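PDB 3GZB: putative SnoaL-like polyketide cyclase from Shewanella putrefaciens, which is of unproven function but, as a member of the SnoaL-like family of the NTF2 clan, may act as a polyketide cyclase or a related enzyme. Local coordinates for residues V27-A32 against K39-F44; R72-Q75 against E79-F82; Y100-K103 against Q108-K111. One frame throughout, in Å; residues are numbered along the deposited sequence. Where two conformers were deposited one is given.

Contact 1 of 3, residues V27-A32 against K39-F44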
loop_
_atom_site.group_PDB
_atom_site.type_symbol
_atom_site.label_atom_id
_atom_site.label_comp_id
_atom_site.label_asym_id
_atom_site.label_seq_id
_atom_site.Cartn_x
_atom_site.Cartn_y
_atom_site.Cartn_z
ATOM N N VAL A 27 -9.128 -11.568 4.755
ATOM C CA VAL A 27 -8.893 -11.922 6.144
ATOM C C VAL A 27 -8.551 -13.418 6.289
ATOM O O VAL A 27 -7.603 -13.803 7.015
ATOM C CB VAL A 27 -10.070 -11.529 7.034
ATOM C CG1 VAL A 27 -9.907 -12.040 8.468
ATOM C CG2 VAL A 27 -10.289 -9.980 7.018
ATOM N N LYS A 28 -9.298 -14.283 5.633
ATOM C CA LYS A 28 -9.030 -15.738 5.669
ATOM C C LYS A 28 -7.622 -16.063 5.194
ATOM O O LYS A 28 -6.898 -16.852 5.816
ATOM C CB LYS A 28 -10.050 -16.489 4.807
ATOM C CG LYS A 28 -11.502 -16.309 5.292
ATOM C CD LYS A 28 -12.388 -17.344 4.707
ATOM C CE LYS A 28 -13.716 -17.431 5.426
ATOM N NZ LYS A 28 -14.397 -18.660 4.977
ATOM N N TYR A 29 -7.256 -15.461 4.077
ATOM C CA TYR A 29 -5.887 -15.650 3.540
ATOM C C TYR A 29 -4.796 -15.194 4.498
ATOM O O TYR A 29 -3.847 -15.935 4.755
ATOM C CB TYR A 29 -5.775 -14.979 2.211
ATOM C CG TYR A 29 -4.393 -14.948 1.592
ATOM C CD1 TYR A 29 -3.932 -15.987 0.825
ATOM C CD2 TYR A 29 -3.544 -13.878 1.778
ATOM C CE1 TYR A 29 -2.689 -15.899 0.197
ATOM C CE2 TYR A 29 -2.312 -13.792 1.187
ATOM C CZ TYR A 29 -1.867 -14.820 0.417
ATOM O OH TYR A 29 -0.652 -14.770 -0.239
HETATM N N MSE A 30 -4.951 -13.971 5.039
HETATM C CA MSE A 30 -3.938 -13.442 5.928
HETATM C C MSE A 30 -3.863 -14.228 7.245
HETATM O O MSE A 30 -2.781 -14.337 7.823
HETATM C CB MSE A 30 -4.173 -11.970 6.194
HETATM C CG MSE A 30 -4.051 -11.113 4.975
HETATM SE SE MSE A 30 -2.342 -11.144 4.078
HETATM C CE MSE A 30 -1.197 -10.595 5.537
ATOM N N ASP A 31 -4.991 -14.680 7.770
ATOM C CA ASP A 31 -4.947 -15.516 8.980
ATOM C C ASP A 31 -4.166 -16.808 8.671
ATOM O O ASP A 31 -3.292 -17.201 9.464
ATOM C CB ASP A 31 -6.358 -15.817 9.521
ATOM C CG ASP A 31 -6.883 -14.685 10.408
ATOM O OD1 ASP A 31 -6.038 -13.923 10.902
ATOM O OD2 ASP A 31 -8.115 -14.558 10.622
ATOM N N ALA A 32 -4.419 -17.439 7.538
ATOM C CA ALA A 32 -3.641 -18.640 7.146
ATOM C C ALA A 32 -2.153 -18.354 7.022
ATOM O O ALA A 32 -1.308 -19.086 7.533
ATOM C CB ALA A 32 -4.187 -19.266 5.836
ATOM N N LYS A 39 -1.430 -25.701 4.460
ATOM C CA LYS A 39 -2.500 -26.521 3.872
ATOM C C LYS A 39 -3.636 -25.644 3.358
ATOM O O LYS A 39 -4.106 -25.797 2.205
ATOM C CB LYS A 39 -2.999 -27.575 4.893
ATOM C CG LYS A 39 -4.001 -28.508 4.260
ATOM C CD LYS A 39 -4.623 -29.508 5.248
ATOM C CE LYS A 39 -5.778 -30.283 4.583
ATOM N NZ LYS A 39 -6.944 -30.480 5.511
ATOM N N THR A 40 -4.035 -24.656 4.151
ATOM C CA THR A 40 -5.066 -23.717 3.717
ATOM C C THR A 40 -4.507 -22.767 2.697
ATOM O O THR A 40 -5.152 -22.455 1.701
ATOM C CB THR A 40 -5.620 -22.930 4.906
ATOM O OG1 THR A 40 -6.257 -23.840 5.823
ATOM C CG2 THR A 40 -6.617 -21.847 4.463
ATOM N N LEU A 41 -3.305 -22.259 2.952
ATOM C CA LEU A 41 -2.740 -21.243 2.083
ATOM C C LEU A 41 -2.618 -21.712 0.643
ATOM O O LEU A 41 -2.952 -20.959 -0.293
ATOM C CB LEU A 41 -1.382 -20.750 2.585
ATOM C CG LEU A 41 -0.967 -19.363 2.069
ATOM C CD1 LEU A 41 -1.832 -18.276 2.683
ATOM C CD2 LEU A 41 0.528 -19.037 2.327
ATOM N N ILE A 42 -2.210 -22.963 0.423
ATOM C CA ILE A 42 -1.988 -23.380 -0.959
ATOM C C ILE A 42 -3.312 -23.449 -1.738
ATOM O O ILE A 42 -3.280 -23.338 -2.973
ATOM C CB ILE A 42 -1.157 -24.650 -1.049
ATOM C CG1 ILE A 42 -0.502 -24.769 -2.442
ATOM C CG2 ILE A 42 -2.009 -25.836 -0.658
ATOM C CD1 ILE A 42 0.452 -25.975 -2.584
ATOM N N THR A 43 -4.450 -23.597 -1.047
ATOM C CA THR A 43 -5.775 -23.529 -1.726
ATOM C C THR A 43 -6.031 -22.187 -2.397
ATOM O O THR A 43 -6.874 -22.093 -3.297
ATOM C CB THR A 43 -6.954 -23.857 -0.822
ATOM O OG1 THR A 43 -7.280 -22.783 0.042
ATOM C CG2 THR A 43 -6.746 -25.165 -0.012
ATOM N N PHE A 44 -5.319 -21.138 -1.982
ATOM C CA PHE A 44 -5.522 -19.837 -2.553
ATOM C C PHE A 44 -4.605 -19.586 -3.758
ATOM O O PHE A 44 -4.697 -18.524 -4.383
ATOM C CB PHE A 44 -5.210 -18.730 -1.531
ATOM C CG PHE A 44 -6.272 -18.537 -0.486
ATOM C CD1 PHE A 44 -6.225 -19.233 0.716
ATOM C CD2 PHE A 44 -7.293 -17.623 -0.685
ATOM C CE1 PHE A 44 -7.222 -19.006 1.686
ATOM C CE2 PHE A 44 -8.271 -17.427 0.288
ATOM C CZ PHE A 44 -8.232 -18.109 1.443
#

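Contact 2 of 3, residues R72-Q75 against E79-F82. With MRD ((4R)-2-methylpentane-2,4-diol), chain I; EDO (1,2-ethanediol), chain M.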
loop_
_atom_site.group_PDB
_atom_site.type_symbol
_atom_site.label_atom_id
_atom_site.label_comp_id
_atom_site.label_asym_id
_atom_site.label_seq_id
_atom_site.Cartn_x
_atom_site.Cartn_y
_atom_site.Cartn_z
ATOM N N ARG A 72 10.360 -22.241 3.915
ATOM C CA ARG A 72 11.792 -22.070 4.217
ATOM C C ARG A 72 12.093 -20.754 4.978
ATOM O O ARG A 72 12.818 -20.757 5.977
ATOM C CB ARG A 72 12.669 -22.177 2.984
ATOM C CG ARG A 72 12.685 -23.542 2.368
ATOM C CD ARG A 72 13.531 -23.566 1.098
ATOM N NE ARG A 72 13.562 -24.861 0.465
ATOM C CZ ARG A 72 14.387 -25.852 0.795
ATOM N NH1 ARG A 72 15.249 -25.717 1.802
ATOM N NH2 ARG A 72 14.361 -27.015 0.115
ATOM N N ALA A 73 11.517 -19.660 4.529
ATOM C CA ALA A 73 11.757 -18.372 5.158
ATOM C C ALA A 73 11.320 -18.370 6.636
ATOM O O ALA A 73 11.921 -17.660 7.450
ATOM C CB ALA A 73 11.051 -17.263 4.352
ATOM N N HIS A 74 10.281 -19.140 6.956
ATOM C CA HIS A 74 9.704 -19.134 8.302
ATOM C C HIS A 74 10.086 -20.286 9.203
ATOM O O HIS A 74 9.451 -20.481 10.246
ATOM C CB HIS A 74 8.196 -18.958 8.189
ATOM C CG HIS A 74 7.817 -17.557 7.854
ATOM N ND1 HIS A 74 7.106 -16.737 8.709
ATOM C CD2 HIS A 74 8.057 -16.816 6.744
ATOM C CE1 HIS A 74 6.958 -15.549 8.160
ATOM N NE2 HIS A 74 7.510 -15.565 6.959
ATOM N N GLN A 75 11.097 -21.057 8.819
ATOM C CA GLN A 75 11.604 -22.096 9.708
ATOM C C GLN A 75 11.871 -21.516 11.068
ATOM O O GLN A 75 12.658 -20.583 11.191
ATOM C CB GLN A 75 12.862 -22.756 9.132
ATOM C CG GLN A 75 13.428 -23.793 10.092
ATOM C CD GLN A 75 14.651 -24.576 9.686
ATOM O OE1 GLN A 75 15.162 -25.337 10.524
ATOM N NE2 GLN A 75 15.169 -24.372 8.491
ATOM N N GLU A 79 3.837 -18.044 15.224
ATOM C CA GLU A 79 2.768 -17.239 14.620
ATOM C C GLU A 79 3.090 -15.760 14.815
ATOM O O GLU A 79 3.542 -15.350 15.897
ATOM C CB GLU A 79 1.401 -17.538 15.245
ATOM C CG GLU A 79 0.292 -16.635 14.776
ATOM C CD GLU A 79 -1.110 -17.037 15.213
ATOM O OE1 GLU A 79 -1.243 -18.061 15.924
ATOM O OE2 GLU A 79 -2.066 -16.297 14.838
ATOM N N TYR A 80 2.851 -14.967 13.773
ATOM C CA TYR A 80 3.040 -13.530 13.814
ATOM C C TYR A 80 1.715 -12.840 13.527
ATOM O O TYR A 80 0.757 -13.484 13.145
ATOM C CB TYR A 80 4.152 -13.072 12.884
ATOM C CG TYR A 80 3.970 -13.339 11.413
ATOM C CD1 TYR A 80 4.124 -14.618 10.878
ATOM C CD2 TYR A 80 3.721 -12.287 10.541
ATOM C CE1 TYR A 80 3.993 -14.862 9.511
ATOM C CE2 TYR A 80 3.603 -12.513 9.162
ATOM C CZ TYR A 80 3.783 -13.808 8.660
ATOM O OH TYR A 80 3.703 -14.069 7.307
ATOM N N ASP A 81 1.656 -11.543 13.795
ATOM C CA ASP A 81 0.400 -10.807 13.629
ATOM C C ASP A 81 0.528 -9.726 12.594
ATOM O O ASP A 81 1.613 -9.137 12.429
ATOM C CB ASP A 81 -0.069 -10.190 14.942
ATOM C CG ASP A 81 -0.391 -11.226 15.998
ATOM O OD1 ASP A 81 -0.816 -12.353 15.667
ATOM O OD2 ASP A 81 -0.204 -10.885 17.186
ATOM N N PHE A 82 -0.556 -9.475 11.881
ATOM C CA PHE A 82 -0.659 -8.311 11.047
ATOM C C PHE A 82 -1.667 -7.390 11.733
ATOM O O PHE A 82 -2.855 -7.719 11.772
ATOM C CB PHE A 82 -1.070 -8.662 9.628
ATOM C CG PHE A 82 -1.038 -7.534 8.637
ATOM C CD1 PHE A 82 -0.120 -6.504 8.674
ATOM C CD2 PHE A 82 -1.861 -7.600 7.562
ATOM C CE1 PHE A 82 -0.069 -5.559 7.699
ATOM C CE2 PHE A 82 -1.800 -6.637 6.554
ATOM C CZ PHE A 82 -0.913 -5.613 6.648
HETATM C C1 MRD I . 7.597 -12.996 3.170
HETATM C C2 MRD I . 6.862 -13.026 4.517
HETATM O O2 MRD I . 7.846 -13.135 5.585
HETATM C CM MRD I . 5.891 -14.221 4.585
HETATM C C3 MRD I . 6.281 -11.611 4.678
HETATM C C4 MRD I . 5.498 -11.426 5.916
HETATM O O4 MRD I . 4.209 -11.973 5.686
HETATM C C5 MRD I . 5.527 -10.000 6.408
HETATM C C1 EDO M . 3.490 -11.944 17.664
HETATM O O1 EDO M . 4.446 -12.930 17.181
HETATM C C2 EDO M . 2.500 -12.578 18.603
HETATM O O2 EDO M . 3.322 -12.785 19.764
#

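Contact 3 of 3, residues Y100-K103 against Q108-K111. With EDO (1,2-ethanediol), chain M.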
loop_
_atom_site.group_PDB
_atom_site.type_symbol
_atom_site.label_atom_id
_atom_site.label_comp_id
_atom_site.label_asym_id
_atom_site.label_seq_id
_atom_site.Cartn_x
_atom_site.Cartn_y
_atom_site.Cartn_z
ATOM N N TYR A 100 3.522 -5.614 10.834
ATOM C CA TYR A 100 3.699 -7.003 11.120
ATOM C C TYR A 100 4.517 -7.163 12.401
ATOM O O TYR A 100 5.648 -6.652 12.491
ATOM C CB TYR A 100 4.399 -7.752 9.996
ATOM C CG TYR A 100 3.582 -7.950 8.726
ATOM C CD1 TYR A 100 2.626 -8.963 8.642
ATOM C CD2 TYR A 100 3.712 -7.112 7.644
ATOM C CE1 TYR A 100 1.917 -9.173 7.490
ATOM C CE2 TYR A 100 2.933 -7.308 6.476
ATOM C CZ TYR A 100 2.056 -8.354 6.416
ATOM O OH TYR A 100 1.355 -8.577 5.244
ATOM N N HIS A 101 3.934 -7.824 13.378
ATOM C CA HIS A 101 4.547 -8.042 14.695
ATOM C C HIS A 101 5.016 -9.469 14.823
ATOM O O HIS A 101 4.196 -10.400 14.806
ATOM C CB HIS A 101 3.513 -7.694 15.787
ATOM C CG HIS A 101 4.049 -7.833 17.166
ATOM N ND1 HIS A 101 3.229 -8.040 18.251
ATOM C CD2 HIS A 101 5.309 -7.718 17.651
ATOM C CE1 HIS A 101 3.969 -8.084 19.354
ATOM N NE2 HIS A 101 5.235 -7.888 19.025
ATOM N N PHE A 102 6.339 -9.609 14.985
ATOM C CA PHE A 102 6.987 -10.884 15.210
ATOM C C PHE A 102 7.597 -10.888 16.620
ATOM O O PHE A 102 8.326 -9.957 17.002
ATOM C CB PHE A 102 8.130 -11.142 14.232
ATOM C CG PHE A 102 7.715 -11.332 12.799
ATOM C CD1 PHE A 102 7.509 -10.246 11.975
ATOM C CD2 PHE A 102 7.612 -12.610 12.264
ATOM C CE1 PHE A 102 7.211 -10.425 10.635
ATOM C CE2 PHE A 102 7.271 -12.785 10.914
ATOM C CZ PHE A 102 7.091 -11.700 10.122
ATOM N N LYS A 103 7.328 -11.952 17.357
ATOM C CA LYS A 103 7.961 -12.224 18.657
ATOM C C LYS A 103 8.352 -13.687 18.747
ATOM O O LYS A 103 7.532 -14.581 18.452
ATOM C CB LYS A 103 7.066 -11.832 19.801
ATOM C CG LYS A 103 7.702 -12.055 21.201
ATOM C CD LYS A 103 6.852 -11.366 22.263
ATOM C CE LYS A 103 7.573 -11.264 23.613
ATOM N NZ LYS A 103 6.991 -12.184 24.634
ATOM N N GLN A 108 15.988 -16.380 12.283
ATOM C CA GLN A 108 15.692 -15.843 10.937
ATOM C C GLN A 108 15.943 -14.350 10.820
ATOM O O GLN A 108 15.950 -13.790 9.716
ATOM C CB GLN A 108 14.237 -16.100 10.502
ATOM C CG GLN A 108 13.872 -17.535 10.296
ATOM C CD GLN A 108 14.623 -18.211 9.158
ATOM O OE1 GLN A 108 15.184 -17.561 8.277
ATOM N NE2 GLN A 108 14.615 -19.535 9.172
ATOM N N PHE A 109 16.084 -13.680 11.955
ATOM C CA PHE A 109 16.302 -12.240 12.005
ATOM C C PHE A 109 17.773 -11.893 12.295
ATOM O O PHE A 109 18.059 -10.753 12.675
ATOM C CB PHE A 109 15.402 -11.622 13.084
ATOM C CG PHE A 109 13.943 -11.729 12.788
ATOM C CD1 PHE A 109 13.224 -12.867 13.170
ATOM C CD2 PHE A 109 13.305 -10.726 12.102
ATOM C CE1 PHE A 109 11.859 -12.942 12.870
ATOM C CE2 PHE A 109 11.957 -10.821 11.800
ATOM C CZ PHE A 109 11.264 -11.929 12.214
ATOM N N GLY A 110 18.685 -12.850 12.146
ATOM C CA GLY A 110 20.105 -12.597 12.464
ATOM C C GLY A 110 20.474 -12.536 13.945
ATOM O O GLY A 110 21.526 -12.008 14.287
ATOM N N LYS A 111 19.617 -13.078 14.815
ATOM C CA LYS A 111 19.782 -13.031 16.265
ATOM C C LYS A 111 19.662 -14.438 16.858
ATOM O O LYS A 111 18.773 -14.723 17.646
ATOM C CB LYS A 111 18.774 -12.075 16.908
ATOM C CG LYS A 111 18.867 -10.642 16.396
ATOM C CD LYS A 111 20.096 -9.906 16.814
ATOM C CE LYS A 111 20.085 -8.520 16.177
ATOM N NZ LYS A 111 21.124 -7.614 16.722
HETATM C C1 EDO M . 3.490 -11.944 17.664
HETATM O O1 EDO M . 4.446 -12.930 17.181
HETATM C C2 EDO M . 2.500 -12.578 18.603
HETATM O O2 EDO M . 3.322 -12.785 19.764
#

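Contact 1 of 3, residues V27-A32 against K39-F44
Y29 drives the edge of its ring into the face of F44, a T-shaped pair with centroids 5.4 Å apart and planes at 77°. The bump is the CD1 corner, which comes down on F44 CG at 3.7 Å. Y29 CB follows close behind, lying over the middle of the same face in a CH-pi contact, 4.0 Å from the F44 centroid, and K28 CB comes loosely near F44 CZ. A chi1 of 174° sends the Y29 ring along the carbonyl side of its residue, to where F44 and L41 lie. One methyl of the leucine, CD1, sits in the angle between the Y29 ring and A32 CB, 3.5 Å from Y29 CE1 and 4.1 Å from A32 CB. The small side chain of A32 lets the backbones close to 5.8 Å between the CA atoms of A32 and L41, and its CB meets the T40 methyl CG2 at 3.8 Å. No hydrogen bond crosses; the Y29 hydroxyl is held by Y45 and H138, and T40 OG1 by D37. Helix 21-34 and the short helix 38-42 thus form a closely packed helical hairpin, with L41 resting on I67 and L70 of helix 63-73, F44 joined by backbone bonds to V135 of strand 134-142, and M30 turned to strand 93-103.

Contact 2 of 3, residues R72-Q75 against E79-F82
H74 sets its CG anti to its carbonyl carbon, which carries the imidazole from the end of helix 63-73 toward Y80; the tyrosine answers with chi1 62°, CG lodged between its backbone N and carbonyl carbon, which turns its ring toward H74, the two side chains crossing at about a right angle. The two meet at H74 CE1 and Y80 CE1, 3.3 Å apart. Their planes are inclined by 31° with centroids 5.2 Å apart, an oblique meeting of rings in which one corner of each does most of the touching. No hydrogen bond joins the two side chains directly. A bound methylpentanediol, MRD, probably from the crystallisation liquor, bridges them instead. H74 NE2 meets MRD O2 in the imidazole plane at 2.8 Å, nearly straight at 161°, and Y80 OH meets MRD O4 at 2.7 Å. The other ring nitrogen, ND1, is hydrogen-bonded to H36 NE2, so in this crystal both ring nitrogens are engaged, which would hold the ring's rotation. The H36 ring also meets both the H74 and Y80 rings, while F102 stacks on Y80. Farther along, E79 O accepts a bond of 2.9 Å from O1 of a bound ethanediol. With helix 63-73 on one side and strand 81-84 on the other, this polar and aromatic wall, already holding a diol, is consistent with the ligand pocket that NTF2-like folds form between their helices and the concave face of the curved sheet.

Contact 3 of 3, residues Y100-K103 against Q108-K111
F109 points one end of its ring at the flat of F102, and aromatic packing accounts for the whole direct contact between 100-103 and 108-111. The pair is T-shaped: the edge of F109 is turned to the face of F102, with centroids 5.3 Å apart and planes at 66°. A single atom, F109 CZ, makes the approach. It stands above the F102 plane, displaced toward the rim on the CB side, so its nearest neighbours are F102 CG at 3.6 Å and F102 CD2 at 3.7 Å, with F102 CB only slightly farther, at 3.8 Å. Each phenylalanine has its CG anti to its own carbonyl carbon (chi1 near -65° in both), and the two side chains reach toward each other across a gap of 9.9 Å between their CA atoms, crossing at about a right angle. Beyond the pair, F102 touches H74 and V77, while F109 leans on I116 of strand 115-129.

The polar interactions run to other partners. A bound ethanediol, probably from the crystallisation liquor, takes a hydrogen bond through its O1 from K103 N at 3.0 Å, well bent at 137°. Its C1 lies 3.9 Å above the plane of the H101 ring, toward the rim of one face. H101 NE2 is tied to D117, Q108 NE2 to Q75 O, and K111 NZ to the backbone oxygens of L151 and Q154.

Between the two segments, then, the chemistry is wholly apolar: the loop after strand 105-106 meets strand 93-103 here through ring packing, which sets no directional bond, and its polar ties are to Q75, L151 and Q154.

Contact 1 is the buried one, apolar packing between two helices, whereas contact 2 is partly buried and contact 3 lies at the surface. All three bring aromatic rings together, but contacts 1 and 3 do so edge to face and contact 2 obliquely, with polar ring ends where contact 1 has mostly hydrocarbon. Contacts 2 and 3, with centres about 8 Å apart, sit on neighbouring strands, 81-84 and 93-103: D81 O and H101 N probably pair, and one ethanediol touches both contacts. Contact 1 joins them through selenomethionine M30, whose CE packs 3.7 Å from F82 CD2 and also meets Y100 OH.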